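Local coordinates for EAL domain protein (Vibrio cholerae serotype O1, PDB 6IJ2) that degrades cyclic dinucleotides such as c-di-GMP as a standalone EAL-domain phosphodiesterase, held here with the linear product 5'-pGpG and calcium ions, at residues L22-T27 against Y57-R62; T110-A115 against F120-I125. The protein carries 1 engineered substitution. All blocks are in the same frame, centred on the assembly; numbering follows the deposited sequence.

Contact 1 (L22-T27 against Y57-R62); sequences LDFDFT and YSVISR. With nucleotides of chain B.
Arg62 lays the aliphatic part of its side chain across one face of the Phe24 ring, the two side chains running past each other in opposite directions. Arg62 CB stands 4.2 Å from the centroid of the Phe24 ring, a CH-pi contact displaced toward the ring's rim. Because the arginine chain is extended from CG to NE, Arg62 CD also reaches the aromatic residue, 4.0 Å from Phe24 CG. The guanidinium does not stack: its plane is turned 42° from the ring. Instead Arg62 NE donates to Ser58 O at 3.1 Å, a bent bond in which the donor lies above the carbonyl plane. Val59 makes its closer contacts with both phenylalanines through CG1, placed opposite the backbone N (chi1 177°). Val59 CG1 meets Phe24 CE2 obliquely at 4.0 Å. The valine crosses the second side chain at about a right angle, Val59 CG1 lying 3.8 Å from Phe26 CB, and CG2 adds a longer contact to the same carbon. A branched, compact residue suits the corner where the two phenylalanine side chains come together. Phe26 then turns inward, with Phe71 against its ring and Lys78 making a cation-pi contact as well as a salt bridge to Asp25. On another side of the short helix, Ile60 CD1 lies 3.4 Å from C4 of guanosine G2 of chain B, part of the bound pGpG. No hydrogen bond joins 22-27 to 57-62. The contact therefore rests on dispersion and the hydrophobic effect, with arginine fitting the exposed margin because its methylenes can cover a ring while its charged end stays at the surface.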
ATOM      1  N   LEU A  22     -25.893  22.929  -1.849  1.00 90.45           N
ATOM      2  CA  LEU A  22     -25.236  22.589  -0.590  1.00 86.88           C
ATOM      3  C   LEU A  22     -25.622  23.573   0.508  1.00 82.84           C
ATOM      4  O   LEU A  22     -25.887  24.741   0.231  1.00 86.72           O
ATOM      5  CB  LEU A  22     -23.714  22.570  -0.765  1.00 80.48           C
ATOM      6  CG  LEU A  22     -23.138  21.578  -1.777  1.00 75.15           C
ATOM      7  CD1 LEU A  22     -21.646  21.801  -1.965  1.00 73.54           C
ATOM      8  CD2 LEU A  22     -23.412  20.155  -1.335  1.00 76.96           C
ATOM      9  N   ASP A  23     -25.652  23.099   1.753  1.00 81.71           N
ATOM     10  CA  ASP A  23     -25.942  23.961   2.894  1.00 86.28           C
ATOM     11  C   ASP A  23     -24.708  24.689   3.409  1.00 77.94           C
ATOM     12  O   ASP A  23     -24.800  25.408   4.411  1.00 75.27           O
ATOM     13  CB  ASP A  23     -26.560  23.152   4.035  1.00 97.78           C
ATOM     14  CG  ASP A  23     -25.514  22.473   4.895  1.00103.90           C
ATOM     15  OD1 ASP A  23     -24.726  21.671   4.353  1.00102.04           O
ATOM     16  OD2 ASP A  23     -25.469  22.758   6.110  1.00110.24           O
ATOM     17  N   PHE A  24     -23.563  24.506   2.759  1.00 68.35           N
ATOM     18  CA  PHE A  24     -22.340  25.210   3.099  1.00 67.62           C
ATOM     19  C   PHE A  24     -21.673  25.651   1.807  1.00 59.54           C
ATOM     20  O   PHE A  24     -21.938  25.103   0.735  1.00 62.64           O
ATOM     21  CB  PHE A  24     -21.384  24.330   3.920  1.00 62.89           C
ATOM     22  CG  PHE A  24     -20.978  23.061   3.218  1.00 64.35           C
ATOM     23  CD1 PHE A  24     -21.755  21.918   3.317  1.00 69.52           C
ATOM     24  CD2 PHE A  24     -19.824  23.013   2.458  1.00 62.75           C
ATOM     25  CE1 PHE A  24     -21.386  20.750   2.669  1.00 65.31           C
ATOM     26  CE2 PHE A  24     -19.448  21.844   1.807  1.00 64.53           C
ATOM     27  CZ  PHE A  24     -20.233  20.715   1.915  1.00 62.62           C
ATOM     28  N   ASP A  25     -20.818  26.642   1.908  1.00 66.03           N
ATOM     29  CA  ASP A  25     -20.030  27.138   0.783  1.00 61.90           C
ATOM     30  C   ASP A  25     -18.543  27.017   1.165  1.00 58.41           C
ATOM     31  O   ASP A  25     -18.218  26.820   2.305  1.00 55.95           O
ATOM     32  CB  ASP A  25     -20.390  28.567   0.400  1.00 57.36           C
ATOM     33  CG  ASP A  25     -20.132  28.857  -1.071  1.00 60.38           C
ATOM     34  OD1 ASP A  25     -19.857  27.937  -1.834  1.00 56.93           O
ATOM     35  OD2 ASP A  25     -20.219  30.008  -1.480  1.00 61.73           O
ATOM     36  N   PHE A  26     -17.654  27.196   0.200  1.00 50.92           N
ATOM     37  CA  PHE A  26     -16.218  27.022   0.386  1.00 48.49           C
ATOM     38  C   PHE A  26     -15.530  27.565  -0.858  1.00 46.58           C
ATOM     39  O   PHE A  26     -16.186  27.957  -1.827  1.00 47.14           O
ATOM     40  CB  PHE A  26     -15.851  25.551   0.615  1.00 47.12           C
ATOM     41  CG  PHE A  26     -16.280  24.653  -0.505  1.00 46.22           C
ATOM     42  CD1 PHE A  26     -17.578  24.172  -0.566  1.00 48.21           C
ATOM     43  CD2 PHE A  26     -15.393  24.305  -1.507  1.00 43.66           C
ATOM     44  CE1 PHE A  26     -17.982  23.364  -1.609  1.00 47.67           C
ATOM     45  CE2 PHE A  26     -15.791  23.488  -2.546  1.00 43.10           C
ATOM     46  CZ  PHE A  26     -17.087  23.022  -2.600  1.00 45.12           C
ATOM     47  N   THR A  27     -14.205  27.585  -0.824  1.00 44.56           N
ATOM     48  CA  THR A  27     -13.438  28.034  -1.982  1.00 42.83           C
ATOM     49  C   THR A  27     -12.159  27.205  -2.030  1.00 40.31           C
ATOM     50  O   THR A  27     -12.077  26.147  -1.401  1.00 39.91           O
ATOM     51  CB  THR A  27     -13.205  29.558  -1.920  1.00 51.53           C
ATOM     52  OG1 THR A  27     -12.602  30.009  -3.138  1.00 42.73           O
ATOM     53  CG2 THR A  27     -12.318  29.934  -0.747  1.00 44.17           C
ATOM     54  N   TYR A  57     -10.246  20.025   6.173  1.00 43.90           N
ATOM     55  CA  TYR A  57     -10.972  19.077   7.008  1.00 52.26           C
ATOM     56  C   TYR A  57     -12.272  19.676   7.517  1.00 48.85           C
ATOM     57  O   TYR A  57     -13.297  18.989   7.572  1.00 52.17           O
ATOM     58  CB  TYR A  57     -10.094  18.631   8.174  1.00 46.87           C
ATOM     59  CG  TYR A  57     -10.821  17.805   9.204  1.00 60.19           C
ATOM     60  CD1 TYR A  57     -11.038  16.446   9.006  1.00 65.81           C
ATOM     61  CD2 TYR A  57     -11.284  18.378  10.380  1.00 69.72           C
ATOM     62  CE1 TYR A  57     -11.697  15.684   9.951  1.00 68.15           C
ATOM     63  CE2 TYR A  57     -11.944  17.626  11.329  1.00 76.28           C
ATOM     64  CZ  TYR A  57     -12.148  16.279  11.110  1.00 75.41           C
ATOM     65  OH  TYR A  57     -12.802  15.531  12.056  1.00 81.25           O
ATOM     66  N   SER A  58     -12.248  20.958   7.892  1.00 60.74           N
ATOM     67  CA  SER A  58     -13.466  21.616   8.360  1.00 58.14           C
ATOM     68  C   SER A  58     -14.554  21.572   7.296  1.00 55.96           C
ATOM     69  O   SER A  58     -15.734  21.378   7.610  1.00 58.50           O
ATOM     70  CB  SER A  58     -13.164  23.061   8.755  1.00 53.86           C
ATOM     71  OG  SER A  58     -14.280  23.643   9.403  1.00 68.83           O
ATOM     72  N   VAL A  59     -14.172  21.734   6.032  1.00 53.00           N
ATOM     73  CA  VAL A  59     -15.132  21.677   4.935  1.00 51.79           C
ATOM     74  C   VAL A  59     -15.533  20.237   4.645  1.00 49.63           C
ATOM     75  O   VAL A  59     -16.721  19.899   4.610  1.00 51.64           O
ATOM     76  CB  VAL A  59     -14.546  22.359   3.680  1.00 51.24           C
ATOM     77  CG1 VAL A  59     -15.506  22.249   2.505  1.00 47.81           C
ATOM     78  CG2 VAL A  59     -14.199  23.821   3.957  1.00 53.77           C
ATOM     79  N   ILE A  60     -14.544  19.370   4.416  1.00 50.79           N
ATOM     80  CA  ILE A  60     -14.833  18.020   3.950  1.00 50.15           C
ATOM     81  C   ILE A  60     -15.585  17.222   5.012  1.00 51.39           C
ATOM     82  O   ILE A  60     -16.385  16.339   4.679  1.00 53.16           O
ATOM     83  CB  ILE A  60     -13.521  17.343   3.510  1.00 50.86           C
ATOM     84  CG1 ILE A  60     -13.023  17.977   2.201  1.00 54.00           C
ATOM     85  CG2 ILE A  60     -13.695  15.837   3.372  1.00 58.54           C
ATOM     86  CD1 ILE A  60     -11.592  17.627   1.851  1.00 52.08           C
ATOM     87  N   SER A  61     -15.382  17.540   6.296  1.00 51.87           N
ATOM     88  CA  SER A  61     -16.133  16.872   7.358  1.00 55.40           C
ATOM     89  C   SER A  61     -17.633  17.003   7.148  1.00 61.74           C
ATOM     90  O   SER A  61     -18.401  16.138   7.581  1.00 61.76           O
ATOM     91  CB  SER A  61     -15.754  17.450   8.722  1.00 59.81           C
ATOM     92  OG  SER A  61     -14.353  17.390   8.927  1.00 69.30           O
ATOM     93  N   ARG A  62     -18.063  18.039   6.462  1.00 57.22           N
ATOM     94  CA  ARG A  62     -19.468  18.244   6.247  1.00 59.52           C
ATOM     95  C   ARG A  62     -20.038  17.445   5.126  1.00 59.04           C
ATOM     96  O   ARG A  62     -21.215  17.400   4.954  1.00 63.00           O
ATOM     97  CB  ARG A  62     -19.753  19.705   6.026  1.00 59.51           C
ATOM     98  CG  ARG A  62     -19.084  20.601   7.040  1.00 75.97           C
ATOM     99  CD  ARG A  62     -19.249  22.075   6.737  1.00 82.75           C
ATOM    100  NE  ARG A  62     -18.472  22.883   7.667  1.00 93.81           N
ATOM    101  CZ  ARG A  62     -18.996  23.586   8.663  1.00 88.87           C
ATOM    102  NH1 ARG A  62     -20.309  23.610   8.841  1.00 80.10           N
ATOM    103  NH2 ARG A  62     -18.207  24.274   9.476  1.00 88.49           N
TER
ATOM    104  P     G B   2      -4.970  20.240   3.219  1.00 48.41           P
ATOM    105  OP1   G B   2      -4.998  21.228   2.197  1.00 47.10           O
ATOM    106  OP2   G B   2      -5.348  20.583   4.550  1.00 50.86           O
ATOM    107  O5'   G B   2      -5.839  18.996   2.791  1.00 48.70           O
ATOM    108  C5'   G B   2      -6.235  17.998   3.722  1.00 50.75           C
ATOM    109  C4'   G B   2      -6.865  16.845   2.993  1.00 51.06           C
ATOM    110  O4'   G B   2      -8.003  17.320   2.247  1.00 51.26           O
ATOM    111  C3'   G B   2      -5.967  16.134   1.981  1.00 49.23           C
ATOM    112  O3'   G B   2      -6.094  14.726   2.052  1.00 50.68           O
ATOM    113  C2'   G B   2      -6.522  16.587   0.640  1.00 48.04           C
ATOM    114  O2'   G B   2      -6.368  15.686  -0.423  1.00 47.48           O
ATOM    115  C1'   G B   2      -7.998  16.755   0.974  1.00 49.99           C
ATOM    116  N9    G B   2      -8.620  17.690   0.056  1.00 49.39           N
ATOM    117  C8    G B   2      -8.306  19.012  -0.116  1.00 48.27           C
ATOM    118  N7    G B   2      -8.991  19.581  -1.066  1.00 48.33           N
ATOM    119  C5    G B   2      -9.785  18.566  -1.567  1.00 49.50           C
ATOM    120  C6    G B   2     -10.737  18.577  -2.611  1.00 50.50           C
ATOM    121  O6    G B   2     -11.063  19.507  -3.339  1.00 50.98           O
ATOM    122  N1    G B   2     -11.325  17.335  -2.782  1.00 52.14           N
ATOM    123  C2    G B   2     -11.024  16.218  -2.050  1.00 54.68           C
ATOM    124  N2    G B   2     -11.690  15.109  -2.373  1.00 58.08           N
ATOM    125  N3    G B   2     -10.151  16.197  -1.063  1.00 51.86           N
ATOM    126  C4    G B   2      -9.572  17.394  -0.878  1.00 50.21           C
TER

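Contact 2 (T110-A115 against F120-I125)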
ATOM      1  N   THR A 110     -20.359  18.074 -16.544  1.00 62.70           N
ATOM      2  CA  THR A 110     -20.256  19.289 -15.743  1.00 62.41           C
ATOM      3  C   THR A 110     -18.818  19.778 -15.667  1.00 55.79           C
ATOM      4  O   THR A 110     -18.577  20.989 -15.623  1.00 62.17           O
ATOM      5  CB  THR A 110     -20.816  19.052 -14.338  1.00 69.49           C
ATOM      6  OG1 THR A 110     -20.346  17.795 -13.838  1.00 82.73           O
ATOM      7  CG2 THR A 110     -22.330  19.045 -14.357  1.00 68.05           C
ATOM      8  N   THR A 111     -17.855  18.853 -15.671  1.00 47.34           N
ATOM      9  CA  THR A 111     -16.446  19.228 -15.721  1.00 45.43           C
ATOM     10  C   THR A 111     -16.082  19.778 -17.097  1.00 53.43           C
ATOM     11  O   THR A 111     -15.484  20.854 -17.211  1.00 50.57           O
ATOM     12  CB  THR A 111     -15.575  18.017 -15.367  1.00 52.13           C
ATOM     13  OG1 THR A 111     -15.886  17.577 -14.040  1.00 48.61           O
ATOM     14  CG2 THR A 111     -14.087  18.353 -15.450  1.00 44.53           C
ATOM     15  N   LEU A 112     -16.447  19.049 -18.156  1.00 51.45           N
ATOM     16  CA  LEU A 112     -16.130  19.487 -19.511  1.00 55.37           C
ATOM     17  C   LEU A 112     -16.732  20.853 -19.803  1.00 57.34           C
ATOM     18  O   LEU A 112     -16.076  21.709 -20.408  1.00 55.66           O
ATOM     19  CB  LEU A 112     -16.634  18.463 -20.527  1.00 56.44           C
ATOM     20  CG  LEU A 112     -16.197  17.013 -20.328  1.00 56.92           C
ATOM     21  CD1 LEU A 112     -16.889  16.120 -21.348  1.00 61.22           C
ATOM     22  CD2 LEU A 112     -14.687  16.883 -20.426  1.00 56.04           C
ATOM     23  N   GLU A 113     -17.975  21.074 -19.372  1.00 55.98           N
ATOM     24  CA  GLU A 113     -18.629  22.354 -19.615  1.00 60.35           C
ATOM     25  C   GLU A 113     -17.956  23.474 -18.836  1.00 58.47           C
ATOM     26  O   GLU A 113     -17.823  24.596 -19.340  1.00 54.40           O
ATOM     27  CB  GLU A 113     -20.113  22.260 -19.257  1.00 60.19           C
ATOM     28  CG  GLU A 113     -20.894  21.313 -20.150  1.00 71.16           C
ATOM     29  CD  GLU A 113     -22.363  21.221 -19.778  1.00 83.01           C
ATOM     30  OE1 GLU A 113     -23.176  20.880 -20.662  1.00 88.71           O
ATOM     31  OE2 GLU A 113     -22.705  21.490 -18.606  1.00 85.67           O
ATOM     32  N   ALA A 114     -17.523  23.195 -17.607  1.00 52.21           N
ATOM     33  CA  ALA A 114     -16.807  24.204 -16.835  1.00 53.12           C
ATOM     34  C   ALA A 114     -15.502  24.589 -17.524  1.00 50.65           C
ATOM     35  O   ALA A 114     -15.193  25.777 -17.675  1.00 50.54           O
ATOM     36  CB  ALA A 114     -16.545  23.694 -15.419  1.00 52.41           C
ATOM     37  N   ALA A 115     -14.734  23.594 -17.969  1.00 45.72           N
ATOM     38  CA  ALA A 115     -13.478  23.875 -18.658  1.00 43.16           C
ATOM     39  C   ALA A 115     -13.712  24.747 -19.889  1.00 48.17           C
ATOM     40  O   ALA A 115     -12.996  25.733 -20.111  1.00 46.39           O
ATOM     41  CB  ALA A 115     -12.791  22.569 -19.048  1.00 42.89           C
ATOM     42  N   PHE A 120     -10.288  26.668 -20.471  1.00 40.71           N
ATOM     43  CA  PHE A 120      -9.190  25.947 -19.845  1.00 43.09           C
ATOM     44  C   PHE A 120      -9.103  24.562 -20.470  1.00 41.39           C
ATOM     45  O   PHE A 120     -10.054  23.778 -20.338  1.00 52.37           O
ATOM     46  CB  PHE A 120      -9.420  25.840 -18.336  1.00 41.06           C
ATOM     47  CG  PHE A 120      -8.158  25.635 -17.531  1.00 39.72           C
ATOM     48  CD1 PHE A 120      -7.627  24.366 -17.343  1.00 34.24           C
ATOM     49  CD2 PHE A 120      -7.525  26.714 -16.931  1.00 42.14           C
ATOM     50  CE1 PHE A 120      -6.469  24.186 -16.609  1.00 32.54           C
ATOM     51  CE2 PHE A 120      -6.376  26.541 -16.195  1.00 38.54           C
ATOM     52  CZ  PHE A 120      -5.852  25.265 -16.020  1.00 36.22           C
ATOM     53  N   PRO A 121      -8.022  24.224 -21.168  1.00 41.69           N
ATOM     54  CA  PRO A 121      -7.960  22.928 -21.862  1.00 44.34           C
ATOM     55  C   PRO A 121      -8.027  21.733 -20.915  1.00 37.97           C
ATOM     56  O   PRO A 121      -7.402  21.715 -19.851  1.00 34.89           O
ATOM     57  CB  PRO A 121      -6.611  22.978 -22.588  1.00 48.23           C
ATOM     58  CG  PRO A 121      -5.838  24.075 -21.914  1.00 53.64           C
ATOM     59  CD  PRO A 121      -6.857  25.071 -21.471  1.00 46.61           C
ATOM     60  N   ILE A 122      -8.779  20.713 -21.347  1.00 40.13           N
ATOM     61  CA  ILE A 122      -8.889  19.455 -20.602  1.00 36.53           C
ATOM     62  C   ILE A 122      -7.512  18.864 -20.353  1.00 39.98           C
ATOM     63  O   ILE A 122      -7.246  18.271 -19.300  1.00 40.32           O
ATOM     64  CB  ILE A 122      -9.800  18.477 -21.375  1.00 44.23           C
ATOM     65  CG1 ILE A 122     -11.230  19.019 -21.441  1.00 50.49           C
ATOM     66  CG2 ILE A 122      -9.775  17.082 -20.773  1.00 43.06           C
ATOM     67  CD1 ILE A 122     -11.861  19.207 -20.090  1.00 55.47           C
ATOM     68  N   GLU A 123      -6.608  19.034 -21.317  1.00 41.46           N
ATOM     69  CA  GLU A 123      -5.267  18.482 -21.229  1.00 37.28           C
ATOM     70  C   GLU A 123      -4.422  19.165 -20.159  1.00 34.01           C
ATOM     71  O   GLU A 123      -3.380  18.618 -19.760  1.00 36.22           O
ATOM     72  CB  GLU A 123      -4.593  18.578 -22.607  1.00 49.16           C
ATOM     73  CG  GLU A 123      -5.068  19.740 -23.484  1.00 62.55           C
ATOM     74  CD  GLU A 123      -6.438  19.505 -24.127  1.00 60.42           C
ATOM     75  OE1 GLU A 123      -6.655  18.436 -24.734  1.00 67.03           O
ATOM     76  OE2 GLU A 123      -7.307  20.387 -23.990  1.00 63.66           O
ATOM     77  N   ASN A 124      -4.835  20.339 -19.679  1.00 33.27           N
ATOM     78  CA  ASN A 124      -4.139  20.983 -18.575  1.00 30.34           C
ATOM     79  C   ASN A 124      -4.799  20.717 -17.227  1.00 34.44           C
ATOM     80  O   ASN A 124      -4.435  21.358 -16.235  1.00 31.79           O
ATOM     81  CB  ASN A 124      -4.037  22.485 -18.803  1.00 30.95           C
ATOM     82  CG  ASN A 124      -3.065  22.839 -19.913  1.00 41.32           C
ATOM     83  OD1 ASN A 124      -2.475  21.967 -20.548  1.00 41.79           O
ATOM     84  ND2 ASN A 124      -2.904  24.126 -20.154  1.00 35.46           N
ATOM     85  N   ILE A 125      -5.765  19.803 -17.168  1.00 31.53           N
ATOM     86  CA  ILE A 125      -6.405  19.408 -15.916  1.00 30.68           C
ATOM     87  C   ILE A 125      -5.926  18.008 -15.548  1.00 32.54           C
ATOM     88  O   ILE A 125      -6.007  17.080 -16.362  1.00 31.58           O
ATOM     89  CB  ILE A 125      -7.940  19.472 -16.023  1.00 32.13           C
ATOM     90  CG1 ILE A 125      -8.399  20.911 -16.272  1.00 33.16           C
ATOM     91  CG2 ILE A 125      -8.603  18.913 -14.751  1.00 32.21           C
ATOM     92  CD1 ILE A 125      -9.880  21.034 -16.605  1.00 36.66           C
TER
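With chi1 and chi2 both near -60° (-65° and -61°), Ile122 bends its CG1 branch back so that CD1 reaches the helix, where it touches two residues one turn apart. Leu112, whose CG lies beside the backbone N and opposite the carbonyl carbon, offers CD2 to Ile122 CD1 at 3.7 Å, the two side chains meeting at a slant. Ala115 CB meets the same methyl, Ile122 CD1, at 3.6 Å. Ile125 approaches from the start of the following strand, Ile125 CD1 lying 4.1 Å from Ala115 CB. A small residue suits this place: its lone methyl lets the loop come close, and Ala115 CB lies 3.3 Å from Phe120 O. Longer branched chains on the other segment supply the reach. The single hydrogen bond between the segments runs from Phe120 N to Ala115 O, 2.9 Å long and almost straight at the hydrogen, though the donor is tilted from the carbonyl plane. It gives the buried carbonyl near the helix's C-terminal end a partner in the returning chain. The Phe120 ring leads away from this helix and packs on Leu92, while Phe153 touches Leu112, Ile122 and Ile125 and so extends the apolar cluster. After the 3-10 turn 122-124, Ile125 enters strand 125-129, which lies in the sheet between strands 91-96 and 154-160. This is the return from helix to strand in a right-handed beta-alpha-beta crossover, the repeating connection of the TIM-barrel-like EAL fold.

In the fold
Contact 1 comes first along the chain and closes before contact 2 opens; their centres lie 23 Å apart, and their nearest atoms are about 13 Å from each other without touching. Both belong to the EAL domain and pack against helix 68-85: segment 22-27 through Leu22 and Phe26, contact 2 through Ala114 and through Ile125 on Ile80. Contact 1 joins the chain leading into strand 27-35 to helix 56-60, which also turns Ile60 toward the nucleotide, on a face away from the contact. Contact 2 is buried packing at the start of strand 125-129, the Ile125 side chain about 13 Å from a calcium ion; Glu128, further along that strand, is a calcium ligand.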